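Local coordinates for protein dienelactone hydrolase (Anabaena variabilis, PDB 2O2G) that probably acts as a hydrolase of the dienelactone hydrolase family, with an alpha/beta-hydrolase fold, at residues 196-200 with 201-205. Sequence-based numbering, arbitrary orientation.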
ATOM      1  N   ARG A 196      13.564 -17.762  -0.068  1.00 26.40           N
ATOM      2  CA  ARG A 196      13.345 -18.383  -1.373  1.00 26.85           C
ATOM      3  C   ARG A 196      12.082 -17.915  -2.081  1.00 24.45           C
ATOM      4  O   ARG A 196      11.361 -18.712  -2.657  1.00 24.73           O
ATOM      5  CB  ARG A 196      13.321 -19.904  -1.224  1.00 27.34           C
ATOM      6  CG  ARG A 196      14.573 -20.493  -0.591  1.00 30.09           C
ATOM      7  CD  ARG A 196      14.502 -22.009  -0.498  1.00 31.78           C
ATOM      8  NE  ARG A 196      13.276 -22.466   0.169  1.00 40.85           N
ATOM      9  CZ  ARG A 196      13.009 -22.375   1.481  1.00 44.64           C
ATOM     10  NH1 ARG A 196      13.847 -21.796   2.338  1.00 44.91           N
ATOM     11  NH2 ARG A 196      11.858 -22.847   1.949  1.00 51.10           N
ATOM     12  N   ALA A 197      11.803 -16.616  -1.985  1.00 25.11           N
ATOM     13  CA  ALA A 197      10.711 -15.979  -2.694  1.00 25.38           C
ATOM     14  C   ALA A 197      11.369 -14.980  -3.653  1.00 26.36           C
ATOM     15  O   ALA A 197      12.361 -14.339  -3.287  1.00 23.75           O
ATOM     16  CB  ALA A 197       9.792 -15.250  -1.729  1.00 24.53           C
ATOM     17  N   SER A 198      10.821 -14.847  -4.861  1.00 26.77           N
ATOM     18  CA  SER A 198      11.362 -13.885  -5.866  1.00 28.22           C
ATOM     19  C   SER A 198      10.575 -12.556  -5.848  1.00 26.77           C
ATOM     20  O   SER A 198       9.753 -12.337  -4.969  1.00 28.84           O
ATOM     21  CB  SER A 198      11.419 -14.545  -7.244  1.00 28.59           C
ATOM     22  OG  SER A 198      10.207 -15.187  -7.538  1.00 33.39           O
ATOM     23  N   HIS A 199      10.827 -11.650  -6.787  1.00 29.31           N
ATOM     24  CA  HIS A 199      10.226 -10.320  -6.711  1.00 28.96           C
ATOM     25  C   HIS A 199       8.728 -10.217  -6.380  1.00 31.12           C
ATOM     26  O   HIS A 199       8.333  -9.402  -5.538  1.00 33.54           O
ATOM     27  CB  HIS A 199      10.593  -9.444  -7.936  1.00 29.74           C
ATOM     28  CG  HIS A 199      10.203  -8.013  -7.764  1.00 26.31           C
ATOM     29  ND1 HIS A 199      10.825  -7.180  -6.852  1.00 32.28           N
ATOM     30  CD2 HIS A 199       9.199  -7.288  -8.312  1.00 37.40           C
ATOM     31  CE1 HIS A 199      10.243  -5.994  -6.881  1.00 37.76           C
ATOM     32  NE2 HIS A 199       9.242  -6.037  -7.747  1.00 34.65           N
ATOM     33  N   LEU A 200       7.880 -11.007  -7.034  1.00 31.57           N
ATOM     34  CA  LEU A 200       6.423 -10.913  -6.800  1.00 28.77           C
ATOM     35  C   LEU A 200       5.877 -12.038  -5.930  1.00 30.16           C
ATOM     36  O   LEU A 200       4.645 -12.310  -5.950  1.00 24.62           O
ATOM     37  CB  LEU A 200       5.646 -10.899  -8.120  1.00 29.98           C
ATOM     38  CG  LEU A 200       5.958  -9.755  -9.079  1.00 37.19           C
ATOM     39  CD1 LEU A 200       5.298 -10.029 -10.404  1.00 37.42           C
ATOM     40  CD2 LEU A 200       5.489  -8.430  -8.481  1.00 32.30           C
ATOM     41  N   PHE A 201       6.778 -12.704  -5.202  1.00 27.58           N
ATOM     42  CA  PHE A 201       6.357 -13.695  -4.225  1.00 28.87           C
ATOM     43  C   PHE A 201       5.448 -14.720  -4.831  1.00 29.16           C
ATOM     44  O   PHE A 201       4.419 -15.068  -4.266  1.00 29.77           O
ATOM     45  CB  PHE A 201       5.663 -12.993  -3.048  1.00 28.87           C
ATOM     46  CG  PHE A 201       6.536 -11.996  -2.374  1.00 29.60           C
ATOM     47  CD1 PHE A 201       6.624 -10.695  -2.859  1.00 28.19           C
ATOM     48  CD2 PHE A 201       7.327 -12.362  -1.312  1.00 30.39           C
ATOM     49  CE1 PHE A 201       7.462  -9.785  -2.273  1.00 27.27           C
ATOM     50  CE2 PHE A 201       8.172 -11.439  -0.727  1.00 29.83           C
ATOM     51  CZ  PHE A 201       8.231 -10.146  -1.221  1.00 27.28           C
ATOM     52  N   GLU A 202       5.882 -15.238  -5.975  1.00 32.47           N
ATOM     53  CA  GLU A 202       5.107 -16.212  -6.721  1.00 32.95           C
ATOM     54  C   GLU A 202       5.285 -17.653  -6.285  1.00 27.17           C
ATOM     55  O   GLU A 202       4.459 -18.475  -6.596  1.00 32.12           O
ATOM     56  CB  GLU A 202       5.450 -16.105  -8.201  1.00 33.39           C
ATOM     57  CG  GLU A 202       4.888 -14.859  -8.846  1.00 39.60           C
ATOM     58  CD  GLU A 202       5.449 -14.637 -10.238  1.00 46.74           C
ATOM     59  OE1 GLU A 202       6.694 -14.692 -10.388  1.00 48.10           O
ATOM     60  OE2 GLU A 202       4.650 -14.372 -11.163  1.00 55.19           O
ATOM     61  N   GLU A 203       6.344 -17.959  -5.555  1.00 27.23           N
ATOM     62  CA  GLU A 203       6.601 -19.329  -5.130  1.00 25.57           C
ATOM     63  C   GLU A 203       5.539 -19.804  -4.124  1.00 27.71           C
ATOM     64  O   GLU A 203       4.932 -19.008  -3.443  1.00 22.22           O
ATOM     65  CB  GLU A 203       7.993 -19.464  -4.526  1.00 26.28           C
ATOM     66  CG  GLU A 203       9.160 -19.197  -5.502  1.00 27.41           C
ATOM     67  CD  GLU A 203       9.349 -17.711  -5.868  1.00 20.20           C
ATOM     68  OE1 GLU A 203       8.709 -16.789  -5.274  1.00 24.07           O
ATOM     69  OE2 GLU A 203      10.183 -17.448  -6.751  1.00 31.16           O
ATOM     70  N   PRO A 204       5.301 -21.120  -4.043  1.00 31.32           N
ATOM     71  CA  PRO A 204       4.272 -21.578  -3.123  1.00 31.52           C
ATOM     72  C   PRO A 204       4.448 -21.019  -1.719  1.00 30.68           C
ATOM     73  O   PRO A 204       5.550 -21.066  -1.190  1.00 28.03           O
ATOM     74  CB  PRO A 204       4.483 -23.092  -3.093  1.00 33.02           C
ATOM     75  CG  PRO A 204       5.049 -23.410  -4.408  1.00 34.35           C
ATOM     76  CD  PRO A 204       5.930 -22.238  -4.752  1.00 32.06           C
ATOM     77  N   GLY A 205       3.367 -20.482  -1.142  1.00 28.81           N
ATOM     78  CA  GLY A 205       3.372 -20.006   0.234  1.00 27.81           C
ATOM     79  C   GLY A 205       3.941 -18.628   0.460  1.00 24.06           C
ATOM     80  O   GLY A 205       3.704 -18.052   1.500  1.00 21.92           O
TER
HETATM   81  O   HOH W   1       8.188 -13.372  -8.571  1.00 37.92           O
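A bend at chi2 (73°) folds the carboxylate of Glu203 back over Ser198, where a chi1 of 48° places OG between the backbone N and the carbonyl carbon, on the side where Glu203 OE2 lies. Ser198 N donates to Glu203 OE1 over 2.9 Å in a nearly straight bond that reaches the oxygen from above the carboxylate plane. Ser198 OG also donates to Glu203 OE2, but the 2.4 Å between them is shorter than expected and probably reflects coordinate error. The same hydroxyl accepts a hydrogen from a water, which also donates to Glu202 OE1 and takes the N-H of Leu200, linking Glu202 to the Ser198 hydroxyl and the Leu200 amide.

Between these residues the chain makes a type I beta turn from Ser198 to Phe201, closed by Phe201 N donating to Ser198 O at 3.0 Å. That carbonyl oxygen also sits over the centre of one face of the Phe201 ring, 4.1 Å above its plane. Ala197 CB approaches Phe201 CD2 obliquely at 3.8 Å, and the ring goes on to touch Ala206 and Val210 of helix 206-221 and Arg145. Replacing Phe201 by an alanine is likely to open a gap between Ala197 and helix 206-221 and to remove the ring face beside Ser198 O.

This loop joins strand 189-194 to the last helix of the alpha/beta-hydrolase fold and carries His199, whose ND1 is hydrogen-bonded to Asp171 OD2 and whose side chain touches Ser122, consistent with a Ser-His-Asp triad. The Ser198 N bond, the water and the turn are consistent with a loop held in a fixed shape around the probable catalytic histidine.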